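Side-chain contacts in glucose-permease IIA component (PDB 2GPR), which probably relays a phosphoryl group from phospho-HPr through a histidine to the EIIB domain during the uptake and phosphorylation of glucose: residues I138-M141 with G147-V150; L8-P13 with D36-N41; T17-D22 with S121-I126; N45-P50 with I75-G80. One frame throughout, in Å; residues are numbered along the deposited sequence.

Contact 1 (I138-M141 with G147-V150)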
loop_
_atom_site.group_PDB
_atom_site.type_symbol
_atom_site.label_atom_id
_atom_site.label_comp_id
_atom_site.label_asym_id
_atom_site.label_seq_id
_atom_site.Cartn_x
_atom_site.Cartn_y
_atom_site.Cartn_z
ATOM N N ILE A 138 2.969 15.317 -5.416
ATOM C CA ILE A 138 3.994 15.144 -4.405
ATOM C C ILE A 138 4.017 13.821 -3.666
ATOM O O ILE A 138 3.008 13.378 -3.128
ATOM C CB ILE A 138 3.859 16.277 -3.364
ATOM C CG1 ILE A 138 3.580 17.600 -4.037
ATOM C CG2 ILE A 138 5.063 16.415 -2.434
ATOM C CD1 ILE A 138 2.087 17.917 -4.064
ATOM N N VAL A 139 5.211 13.236 -3.556
ATOM C CA VAL A 139 5.389 12.095 -2.722
ATOM C C VAL A 139 6.360 12.469 -1.610
ATOM O O VAL A 139 7.524 12.662 -1.859
ATOM C CB VAL A 139 5.903 10.791 -3.379
ATOM C CG1 VAL A 139 6.148 9.760 -2.252
ATOM C CG2 VAL A 139 4.937 10.212 -4.394
ATOM N N LYS A 140 5.895 12.527 -0.380
ATOM C CA LYS A 140 6.780 12.815 0.730
ATOM C C LYS A 140 7.636 11.584 1.020
ATOM O O LYS A 140 7.097 10.471 1.171
ATOM C CB LYS A 140 6.048 13.383 1.938
ATOM C CG LYS A 140 6.807 13.241 3.259
ATOM C CD LYS A 140 5.891 13.020 4.469
ATOM C CE LYS A 140 5.375 14.303 5.143
ATOM N NZ LYS A 140 4.444 14.059 6.289
ATOM N N MET A 141 8.996 11.778 0.994
ATOM C CA MET A 141 9.961 10.728 1.171
ATOM C C MET A 141 10.596 10.727 2.540
ATOM O O MET A 141 10.357 11.584 3.360
ATOM C CB MET A 141 11.034 10.840 0.101
ATOM C CG MET A 141 10.484 10.548 -1.272
ATOM S SD MET A 141 10.880 8.892 -1.771
ATOM C CE MET A 141 12.625 8.936 -1.308
ATOM N N GLY A 147 -0.096 7.082 8.979
ATOM C CA GLY A 147 -1.198 8.038 9.010
ATOM C C GLY A 147 -0.742 9.444 8.620
ATOM O O GLY A 147 -1.456 10.437 8.809
ATOM N N ASP A 148 0.468 9.510 8.096
ATOM C CA ASP A 148 1.065 10.751 7.688
ATOM C C ASP A 148 0.765 10.903 6.267
ATOM O O ASP A 148 0.857 9.914 5.558
ATOM C CB ASP A 148 2.623 10.612 7.720
ATOM C CG ASP A 148 3.339 10.833 9.018
ATOM O OD1 ASP A 148 2.544 10.951 10.007
ATOM O OD2 ASP A 148 4.547 10.880 9.127
ATOM N N VAL A 149 0.553 12.112 5.810
ATOM C CA VAL A 149 0.420 12.251 4.384
ATOM C C VAL A 149 1.774 11.937 3.724
ATOM O O VAL A 149 2.832 12.273 4.236
ATOM C CB VAL A 149 -0.209 13.552 3.916
ATOM C CG1 VAL A 149 -0.040 13.666 2.405
ATOM C CG2 VAL A 149 -1.678 13.523 4.250
ATOM N N VAL A 150 1.723 11.261 2.586
ATOM C CA VAL A 150 2.875 10.727 1.878
ATOM C C VAL A 150 2.797 10.967 0.345
ATOM O O VAL A 150 3.760 10.792 -0.383
ATOM C CB VAL A 150 2.954 9.224 2.282
ATOM C CG1 VAL A 150 3.352 8.266 1.169
ATOM C CG2 VAL A 150 3.860 9.044 3.489
#
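Asp148 meets Lys140 at the protein surface, where two stretches separated by five residues come back together. The CB of Asp148 lies 4.2 Å from Lys140 NZ, and the two side chains cross at about a right angle. Their opposite charges are close but do not form a salt bridge, since Asp148 OD2 stays 4.3 Å from Lys140 NZ. That oxygen accepts a hydrogen bond from the backbone N of Lys145 instead, just before the segment.

At Val149 the backbone takes over. Its carbonyl O receives Lys140 NZ at 3.2 Å, the donor lying in the carbonyl plane. Lys140 CD also comes within 3.2 Å of Val149 O, so the outer methylenes, CD and CE, pass close to the oxygen. With CG opposite the backbone N (chi1 159°) and bends at the next two torsions, the lysine folds along the partner segment. The side chain of Val149 turns to other neighbours, Lys9 and Leu11 of strand 8-11.

Val150 closes the contact through its carbonyl O, which accepts the backbone N of Lys140 at 2.8 Å with an N-H...O angle of 133°. The same oxygen receives a CA-H...O contact from Val139 CA at 3.1 Å, and Val139 CG1 approaches it to 3.2 Å. The Val150 side chain packs on Phe38 and Ala12.

Lys140 thus grips two consecutive carbonyls, one through its backbone and one through its ammonium. The nearby aspartate probably adds a modest electrostatic attraction, but the hold is mainly that of hydrogen bonds to main-chain oxygens.

Contact 2 (L8-P13 with D36-N41)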
loop_
_atom_site.group_PDB
_atom_site.type_symbol
_atom_site.label_atom_id
_atom_site.label_comp_id
_atom_site.label_asym_id
_atom_site.label_seq_id
_atom_site.Cartn_x
_atom_site.Cartn_y
_atom_site.Cartn_z
ATOM N N LEU A 8 -6.271 13.558 -4.052
ATOM C CA LEU A 8 -6.340 12.382 -3.244
ATOM C C LEU A 8 -5.139 12.313 -2.335
ATOM O O LEU A 8 -4.011 12.340 -2.753
ATOM C CB LEU A 8 -6.543 11.068 -4.009
ATOM C CG LEU A 8 -6.548 9.867 -3.034
ATOM C CD1 LEU A 8 -7.916 9.251 -2.911
ATOM C CD2 LEU A 8 -5.488 8.845 -3.392
ATOM N N LYS A 9 -5.381 12.275 -1.083
ATOM C CA LYS A 9 -4.292 12.204 -0.142
ATOM C C LYS A 9 -3.991 10.765 0.220
ATOM O O LYS A 9 -4.893 10.007 0.584
ATOM C CB LYS A 9 -4.665 12.959 1.103
ATOM C CG LYS A 9 -4.192 14.390 1.055
ATOM C CD LYS A 9 -4.772 15.224 2.226
ATOM C CE LYS A 9 -5.093 14.311 3.420
ATOM N NZ LYS A 9 -5.689 15.020 4.579
ATOM N N VAL A 10 -2.724 10.350 0.124
ATOM C CA VAL A 10 -2.431 8.991 0.493
ATOM C C VAL A 10 -1.662 8.928 1.782
ATOM O O VAL A 10 -0.748 9.670 1.908
ATOM C CB VAL A 10 -2.063 8.008 -0.660
ATOM C CG1 VAL A 10 -2.510 8.476 -2.043
ATOM C CG2 VAL A 10 -0.655 7.450 -0.667
ATOM N N LEU A 11 -2.090 8.124 2.785
ATOM C CA LEU A 11 -1.364 8.033 4.080
ATOM C C LEU A 11 -0.328 6.889 4.146
ATOM O O LEU A 11 -0.265 5.980 3.313
ATOM C CB LEU A 11 -2.274 7.973 5.354
ATOM C CG LEU A 11 -3.534 8.844 5.381
ATOM C CD1 LEU A 11 -4.213 8.746 6.730
ATOM C CD2 LEU A 11 -3.267 10.306 5.050
ATOM N N ALA A 12 0.497 6.906 5.157
ATOM C CA ALA A 12 1.398 5.815 5.340
ATOM C C ALA A 12 0.673 4.740 6.163
ATOM O O ALA A 12 0.115 5.052 7.202
ATOM C CB ALA A 12 2.607 6.317 6.074
ATOM N N PRO A 13 0.614 3.485 5.663
ATOM C CA PRO A 13 -0.056 2.340 6.326
ATOM C C PRO A 13 0.719 1.705 7.507
ATOM O O PRO A 13 0.182 0.958 8.325
ATOM C CB PRO A 13 -0.200 1.292 5.255
ATOM C CG PRO A 13 0.709 1.695 4.113
ATOM C CD PRO A 13 0.928 3.178 4.240
ATOM N N ASP A 36 2.336 2.985 -11.109
ATOM C CA ASP A 36 3.303 3.846 -10.411
ATOM C C ASP A 36 2.967 3.959 -8.960
ATOM O O ASP A 36 2.005 3.357 -8.523
ATOM C CB ASP A 36 3.346 5.264 -11.023
ATOM C CG ASP A 36 4.714 5.907 -10.983
ATOM O OD1 ASP A 36 5.381 5.644 -9.867
ATOM O OD2 ASP A 36 5.169 6.566 -11.912
ATOM N N GLY A 37 3.784 4.707 -8.221
ATOM C CA GLY A 37 3.595 4.924 -6.767
ATOM C C GLY A 37 4.916 4.852 -6.049
ATOM O O GLY A 37 5.930 5.247 -6.570
ATOM N N PHE A 38 4.932 4.268 -4.894
ATOM C CA PHE A 38 6.172 4.148 -4.144
ATOM C C PHE A 38 6.187 2.897 -3.224
ATOM O O PHE A 38 5.457 1.953 -3.431
ATOM C CB PHE A 38 6.406 5.380 -3.348
ATOM C CG PHE A 38 5.148 5.679 -2.594
ATOM C CD1 PHE A 38 4.095 6.347 -3.209
ATOM C CD2 PHE A 38 4.977 5.241 -1.287
ATOM C CE1 PHE A 38 2.900 6.607 -2.551
ATOM C CE2 PHE A 38 3.786 5.498 -0.599
ATOM C CZ PHE A 38 2.744 6.172 -1.235
ATOM N N ALA A 39 7.045 2.865 -2.226
ATOM C CA ALA A 39 7.125 1.715 -1.350
ATOM C C ALA A 39 7.447 2.114 0.092
ATOM O O ALA A 39 7.609 3.264 0.461
ATOM C CB ALA A 39 8.106 0.663 -1.877
ATOM N N ILE A 40 7.496 1.144 0.904
ATOM C CA ILE A 40 7.712 1.398 2.245
ATOM C C ILE A 40 8.488 0.292 2.880
ATOM O O ILE A 40 8.289 -0.891 2.592
ATOM C CB ILE A 40 6.412 1.809 3.010
ATOM C CG1 ILE A 40 6.743 2.577 4.318
ATOM C CG2 ILE A 40 5.460 0.641 3.319
ATOM C CD1 ILE A 40 5.515 3.215 4.997
ATOM N N ASN A 41 9.470 0.749 3.680
ATOM C CA ASN A 41 10.278 -0.066 4.551
ATOM C C ASN A 41 9.559 -0.090 5.896
ATOM O O ASN A 41 9.695 0.865 6.722
ATOM C CB ASN A 41 11.681 0.474 4.710
ATOM C CG ASN A 41 12.613 -0.623 4.417
ATOM O OD1 ASN A 41 12.396 -1.750 4.883
ATOM N ND2 ASN A 41 13.469 -0.382 3.430
#
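Val10 and Phe38 reach toward each other from opposite directions, and the valine meets the ring at its edge. Methyl CG2 of Val10 lies in the ring plane, 3.7 Å from Phe38 CZ. The neighbouring ring atom, Phe38 CE1, is 4.1 Å from the same Val10 CG2, so the methyl sits off the far corner of the phenyl group. A second and looser apolar touch lies further along, where Ala12 CB stands 4.4 Å from Ile40 CD1.

Ile40 brings CD1 toward Ala12 on an extended chain (chi1 -159°, chi2 170°), whereas the direction of the Phe38 ring is set by a first torsion that holds CG between the backbone N and the carbonyl carbon (chi1 50°). The backbones remain well apart: the CA atoms of Val10 and Gly37 are 10.3 Å from each other, those of Ala12 and Ile40 8.3 Å. No hydrogen bond joins the two segments, and side chains alone bridge the gap.

Outside this first shell, the Phe38 ring is packed by Ile18, Ile126 and Val150, which help to fix its position. Val10 rests on Phe128, and its backbone is hydrogen-bonded to Val150 and Ala151 of strand 149-153, while Ile40 also touches Ile18 and Ser124.

Strand 8-11 pairs with strand 149-153, whereas strand 36-42 runs between strands 16-19 and 124-130 of the large antiparallel sheet. Through Val10 and Phe38 the contact joins these two sheets in a buried apolar layer, consistent with the barrel-sandwich hybrid fold of type-1 EIIA domains.

Contact 3 (T17-D22 with S121-I126)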
loop_
_atom_site.group_PDB
_atom_site.type_symbol
_atom_site.label_atom_id
_atom_site.label_comp_id
_atom_site.label_asym_id
_atom_site.label_seq_id
_atom_site.Cartn_x
_atom_site.Cartn_y
_atom_site.Cartn_z
ATOM N N THR A 17 10.136 4.036 6.253
ATOM C CA THR A 17 10.616 4.977 5.282
ATOM C C THR A 17 9.965 4.797 3.939
ATOM O O THR A 17 9.995 3.719 3.363
ATOM C CB THR A 17 12.102 4.707 5.048
ATOM O OG1 THR A 17 12.702 4.393 6.270
ATOM C CG2 THR A 17 12.800 5.873 4.344
ATOM N N ILE A 18 9.477 5.869 3.375
ATOM C CA ILE A 18 9.006 5.795 2.033
ATOM C C ILE A 18 10.270 5.787 1.179
ATOM O O ILE A 18 11.202 6.532 1.459
ATOM C CB ILE A 18 8.069 6.941 1.685
ATOM C CG1 ILE A 18 6.838 6.891 2.618
ATOM C CG2 ILE A 18 7.643 6.875 0.207
ATOM C CD1 ILE A 18 6.049 5.568 2.524
ATOM N N ILE A 19 10.359 4.848 0.255
ATOM C CA ILE A 19 11.483 4.707 -0.644
ATOM C C ILE A 19 10.827 4.676 -2.009
ATOM O O ILE A 19 9.606 4.657 -2.060
ATOM C CB ILE A 19 12.269 3.404 -0.357
ATOM C CG1 ILE A 19 11.426 2.161 -0.701
ATOM C CG2 ILE A 19 12.620 3.296 1.119
ATOM C CD1 ILE A 19 11.736 0.998 0.225
ATOM N N THR A 20 11.606 4.639 -3.096
ATOM C CA THR A 20 11.065 4.619 -4.458
ATOM C C THR A 20 10.890 3.217 -4.956
ATOM O O THR A 20 11.375 2.273 -4.323
ATOM C CB THR A 20 11.914 5.442 -5.468
ATOM O OG1 THR A 20 13.265 4.983 -5.507
ATOM C CG2 THR A 20 11.886 6.932 -5.139
ATOM N N LEU A 21 10.185 3.094 -6.082
ATOM C CA LEU A 21 9.943 1.803 -6.669
ATOM C C LEU A 21 11.240 1.260 -7.250
ATOM O O LEU A 21 11.483 0.054 -7.409
ATOM C CB LEU A 21 8.870 1.844 -7.766
ATOM C CG LEU A 21 7.429 1.918 -7.251
ATOM C CD1 LEU A 21 6.491 1.883 -8.449
ATOM C CD2 LEU A 21 7.087 0.774 -6.273
ATOM N N ASP A 22 12.082 2.156 -7.578
ATOM C CA ASP A 22 13.322 1.746 -8.135
ATOM C C ASP A 22 14.149 1.072 -7.058
ATOM O O ASP A 22 15.077 0.314 -7.329
ATOM C CB ASP A 22 14.054 2.923 -8.812
ATOM C CG ASP A 22 13.112 4.042 -9.209
ATOM O OD1 ASP A 22 12.237 4.311 -8.289
ATOM O OD2 ASP A 22 13.157 4.565 -10.286
ATOM N N SER A 121 11.914 -9.820 0.154
ATOM C CA SER A 121 11.911 -8.486 0.739
ATOM C C SER A 121 10.602 -8.128 1.414
ATOM O O SER A 121 9.551 -8.505 0.920
ATOM C CB SER A 121 12.228 -7.450 -0.323
ATOM O OG SER A 121 12.243 -6.175 0.267
ATOM N N ILE A 122 10.661 -7.380 2.547
ATOM C CA ILE A 122 9.444 -6.891 3.204
ATOM C C ILE A 122 9.104 -5.455 2.783
ATOM O O ILE A 122 8.117 -4.874 3.223
ATOM C CB ILE A 122 9.324 -7.081 4.707
ATOM C CG1 ILE A 122 10.421 -6.340 5.450
ATOM C CG2 ILE A 122 9.257 -8.534 5.118
ATOM C CD1 ILE A 122 9.869 -5.581 6.648
ATOM N N LYS A 123 9.948 -4.881 1.959
ATOM C CA LYS A 123 9.675 -3.582 1.440
ATOM C C LYS A 123 8.346 -3.710 0.718
ATOM O O LYS A 123 8.209 -4.618 -0.079
ATOM C CB LYS A 123 10.771 -3.216 0.480
ATOM C CG LYS A 123 12.021 -2.670 1.162
ATOM C CD LYS A 123 13.032 -2.265 0.093
ATOM C CE LYS A 123 14.469 -2.561 0.459
ATOM N NZ LYS A 123 15.383 -2.433 -0.694
ATOM N N SER A 124 7.350 -2.914 1.126
ATOM C CA SER A 124 5.984 -3.012 0.641
ATOM C C SER A 124 5.563 -1.955 -0.354
ATOM O O SER A 124 5.506 -0.795 -0.018
ATOM C CB SER A 124 5.025 -3.047 1.807
ATOM O OG SER A 124 5.326 -4.165 2.658
ATOM N N PRO A 125 5.154 -2.389 -1.552
ATOM C CA PRO A 125 4.775 -1.444 -2.566
ATOM C C PRO A 125 3.356 -0.896 -2.493
ATOM O O PRO A 125 2.384 -1.591 -2.161
ATOM C CB PRO A 125 5.074 -2.098 -3.898
ATOM C CG PRO A 125 5.830 -3.385 -3.612
ATOM C CD PRO A 125 5.771 -3.615 -2.123
ATOM N N ILE A 126 3.247 0.387 -2.843
ATOM C CA ILE A 126 1.988 1.130 -2.911
ATOM C C ILE A 126 1.798 1.602 -4.349
ATOM O O ILE A 126 2.413 2.591 -4.789
ATOM C CB ILE A 126 1.998 2.386 -1.998
ATOM C CG1 ILE A 126 2.532 2.103 -0.602
ATOM C CG2 ILE A 126 0.601 2.993 -1.905
ATOM C CD1 ILE A 126 1.788 0.973 0.090
#
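Lys123 offers its aliphatic chain to Ile19, and the two side chains cross at about a right angle. From CB, which points to the other segment, the chain turns so that CG stands opposite the carbonyl carbon (chi1 -82°). CG then lies 3.8 Å from Ile19 CD1. The next atom, CD, makes the nearest approach, 3.5 Å from the same Ile19 CD1, so one methyl is laid against two successive methylenes. A bend at the third torsion carries the chain past the isoleucine. At the tip, NZ is hydrogen-bonded to the backbone O of Glu23, with a long, weak ion pair to Glu25 OE1 beside it. The lysine therefore acts as an apolar wall along its stem and as a donor at its end.

Farther along the two segments, Leu21 CD2 reaches Pro125 CB at 4.2 Å, although the CB of the leucine does not itself aim at the other segment. Two side-chain hydrogen bonds within 121-126 shape this backbone. Ser121 OG accepts the backbone N of Lys123 at 3.1 Å, an ST turn that helps to set the lysine. Ser124 OG donates to Ile122 O at 2.9 Å from above the carbonyl plane, and the same hydroxyl is also hydrogen-bonded to Gly80 N.

Strands 16-19 and 124-130 lie on either side of strand 36-42 in the large antiparallel sheet, and the Lys123 side chain also touches Asn41 of that middle strand. Pro125 brings the contact to the phosphorylation site: its side chain is about 4 Å, between nearest atoms, from that of His78, the histidine that is probably phosphorylated during transfer, unmodified here.

Contact 4 (N45-P50 with I75-G80)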
loop_
_atom_site.group_PDB
_atom_site.type_symbol
_atom_site.label_atom_id
_atom_site.label_comp_id
_atom_site.label_asym_id
_atom_site.label_seq_id
_atom_site.Cartn_x
_atom_site.Cartn_y
_atom_site.Cartn_z
ATOM N N ASN A 45 4.322 -3.347 12.402
ATOM C CA ASN A 45 3.718 -4.533 11.862
ATOM C C ASN A 45 2.375 -4.299 11.258
ATOM O O ASN A 45 1.997 -4.937 10.247
ATOM C CB ASN A 45 3.605 -5.594 12.930
ATOM C CG ASN A 45 4.856 -5.598 13.752
ATOM O OD1 ASN A 45 4.904 -4.859 14.752
ATOM N ND2 ASN A 45 5.939 -6.213 13.222
ATOM N N ASP A 46 1.672 -3.377 11.880
ATOM C CA ASP A 46 0.359 -2.994 11.439
ATOM C C ASP A 46 0.339 -2.197 10.122
ATOM O O ASP A 46 1.037 -1.213 9.922
ATOM C CB ASP A 46 -0.463 -2.399 12.569
ATOM C CG ASP A 46 -0.270 -3.193 13.868
ATOM O OD1 ASP A 46 -0.184 -4.494 13.677
ATOM O OD2 ASP A 46 -0.236 -2.689 14.988
ATOM N N PHE A 47 -0.411 -2.700 9.172
ATOM C CA PHE A 47 -0.547 -2.032 7.943
ATOM C C PHE A 47 -1.961 -1.533 7.930
ATOM O O PHE A 47 -2.868 -2.292 8.302
ATOM C CB PHE A 47 -0.237 -2.939 6.766
ATOM C CG PHE A 47 1.219 -3.233 6.632
ATOM C CD1 PHE A 47 1.847 -4.066 7.553
ATOM C CD2 PHE A 47 1.959 -2.685 5.584
ATOM C CE1 PHE A 47 3.207 -4.325 7.430
ATOM C CE2 PHE A 47 3.328 -2.924 5.449
ATOM C CZ PHE A 47 3.951 -3.712 6.415
ATOM N N HIS A 48 -2.127 -0.227 7.605
ATOM C CA HIS A 48 -3.412 0.419 7.642
ATOM C C HIS A 48 -3.796 0.860 6.275
ATOM O O HIS A 48 -2.966 0.994 5.435
ATOM C CB HIS A 48 -3.388 1.663 8.565
ATOM C CG HIS A 48 -3.294 1.351 10.027
ATOM N ND1 HIS A 48 -2.085 1.078 10.630
ATOM C CD2 HIS A 48 -4.262 1.201 10.973
ATOM C CE1 HIS A 48 -2.340 0.801 11.919
ATOM N NE2 HIS A 48 -3.639 0.870 12.154
ATOM N N ALA A 49 -5.050 1.149 6.068
ATOM C CA ALA A 49 -5.483 1.663 4.822
ATOM C C ALA A 49 -4.912 3.084 4.536
ATOM O O ALA A 49 -5.011 4.026 5.336
ATOM C CB ALA A 49 -7.006 1.647 4.792
ATOM N N PRO A 50 -4.379 3.246 3.341
ATOM C CA PRO A 50 -3.808 4.504 2.848
ATOM C C PRO A 50 -4.836 5.529 2.427
ATOM O O PRO A 50 -4.550 6.701 2.351
ATOM C CB PRO A 50 -3.006 4.115 1.617
ATOM C CG PRO A 50 -3.077 2.574 1.458
ATOM C CD PRO A 50 -3.861 2.037 2.633
ATOM N N ILE A 75 -5.716 1.772 -5.737
ATOM C CA ILE A 75 -4.406 1.701 -5.264
ATOM C C ILE A 75 -4.145 0.359 -4.593
ATOM O O ILE A 75 -4.946 -0.157 -3.801
ATOM C CB ILE A 75 -4.216 2.879 -4.365
ATOM C CG1 ILE A 75 -2.937 2.784 -3.599
ATOM C CG2 ILE A 75 -5.359 2.996 -3.390
ATOM C CD1 ILE A 75 -3.181 3.144 -2.143
ATOM N N LEU A 76 -3.028 -0.243 -4.927
ATOM C CA LEU A 76 -2.644 -1.503 -4.330
ATOM C C LEU A 76 -1.516 -1.403 -3.261
ATOM O O LEU A 76 -0.448 -0.815 -3.476
ATOM C CB LEU A 76 -2.344 -2.533 -5.442
ATOM C CG LEU A 76 -1.875 -3.901 -4.985
ATOM C CD1 LEU A 76 -3.050 -4.859 -4.933
ATOM C CD2 LEU A 76 -0.893 -4.426 -6.023
ATOM N N LEU A 77 -1.788 -1.977 -2.090
ATOM C CA LEU A 77 -0.860 -2.154 -0.983
ATOM C C LEU A 77 -0.443 -3.630 -1.048
ATOM O O LEU A 77 -1.285 -4.523 -1.049
ATOM C CB LEU A 77 -1.563 -1.913 0.382
ATOM C CG LEU A 77 -0.695 -1.687 1.627
ATOM C CD1 LEU A 77 -1.247 -2.459 2.812
ATOM C CD2 LEU A 77 0.827 -1.836 1.458
ATOM N N HIS A 78 0.848 -3.882 -1.131
ATOM C CA HIS A 78 1.356 -5.185 -1.266
ATOM C C HIS A 78 2.477 -5.390 -0.317
ATOM O O HIS A 78 3.519 -4.800 -0.517
ATOM C CB HIS A 78 1.844 -5.286 -2.678
ATOM C CG HIS A 78 2.367 -6.633 -3.018
ATOM N ND1 HIS A 78 3.530 -7.112 -2.424
ATOM C CD2 HIS A 78 1.932 -7.545 -3.941
ATOM C CE1 HIS A 78 3.776 -8.281 -2.988
ATOM N NE2 HIS A 78 2.831 -8.584 -3.882
ATOM N N ILE A 79 2.230 -6.146 0.776
ATOM C CA ILE A 79 3.237 -6.326 1.765
ATOM C C ILE A 79 4.368 -7.170 1.276
ATOM O O ILE A 79 4.149 -8.294 0.850
ATOM C CB ILE A 79 2.728 -6.829 3.093
ATOM C CG1 ILE A 79 1.721 -5.837 3.645
ATOM C CG2 ILE A 79 3.925 -6.979 4.071
ATOM C CD1 ILE A 79 0.342 -6.020 3.071
ATOM N N GLY A 80 5.605 -6.625 1.386
ATOM C CA GLY A 80 6.836 -7.308 0.979
ATOM C C GLY A 80 6.823 -7.778 -0.479
ATOM O O GLY A 80 6.153 -7.243 -1.340
#
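Segments 45-50 and 75-80, which meet through Phe47 and Ile79, run nearly antiparallel, 166° apart over their touching parts. They are not paired strands, however: the CA atoms of Phe47 and Ile79 are 8.4 Å apart, and no hydrogen bond passes between the segments. Strand 46-48 belongs to the three-stranded sheet and strand 74-78 to the seven-stranded one.

Ile79 lays CG1 over one face of the Phe47 ring, 3.8 Å from the centroid and 15° off the ring normal, a CH-pi contact. Its branch CG2 touches the far end of the ring, 4.0 Å from Phe47 CZ. Leu77 adds CD1 at 4.1 Å from Phe47 CB, near the root of the side chain. Farther along, Ile75 CD1 meets Pro50 CG at 3.6 Å, and Ile126 packs on both Ile75 and Leu77.

The bond to CB of His78, the probable phosphohistidine, points away from this layer. Its ND1 makes a weak hydrogen bond of 2.8 Å to Gly80 O, consistent with NE2 serving as the phosphoryl acceptor of the tele-phosphohistidine. Hydrocarbon packing on one side of the strand thus backs the probable catalytic histidine on the other.

In the fold
From the N terminus, contact 2 is the first to close, bringing residues 36-41 against 8-13 and so laying the large sheet against the two-stranded one. Contact 3 opens inside that loop at 17-22 and closes only at 121-126, so the two cross, and they share the sheet in which 36-42 lies between 16-19 and 124-130. Contact 4, 45-50 with 75-80, is nested within the long loop of contact 3 and joins the three-stranded sheet to strand 74-78, the neighbour of 124-130. Contact 1 follows all of these in series: it ties the loop after 124-130 to strand 149-153, which pairs with 8-11 and brings the C terminus back to the beginning.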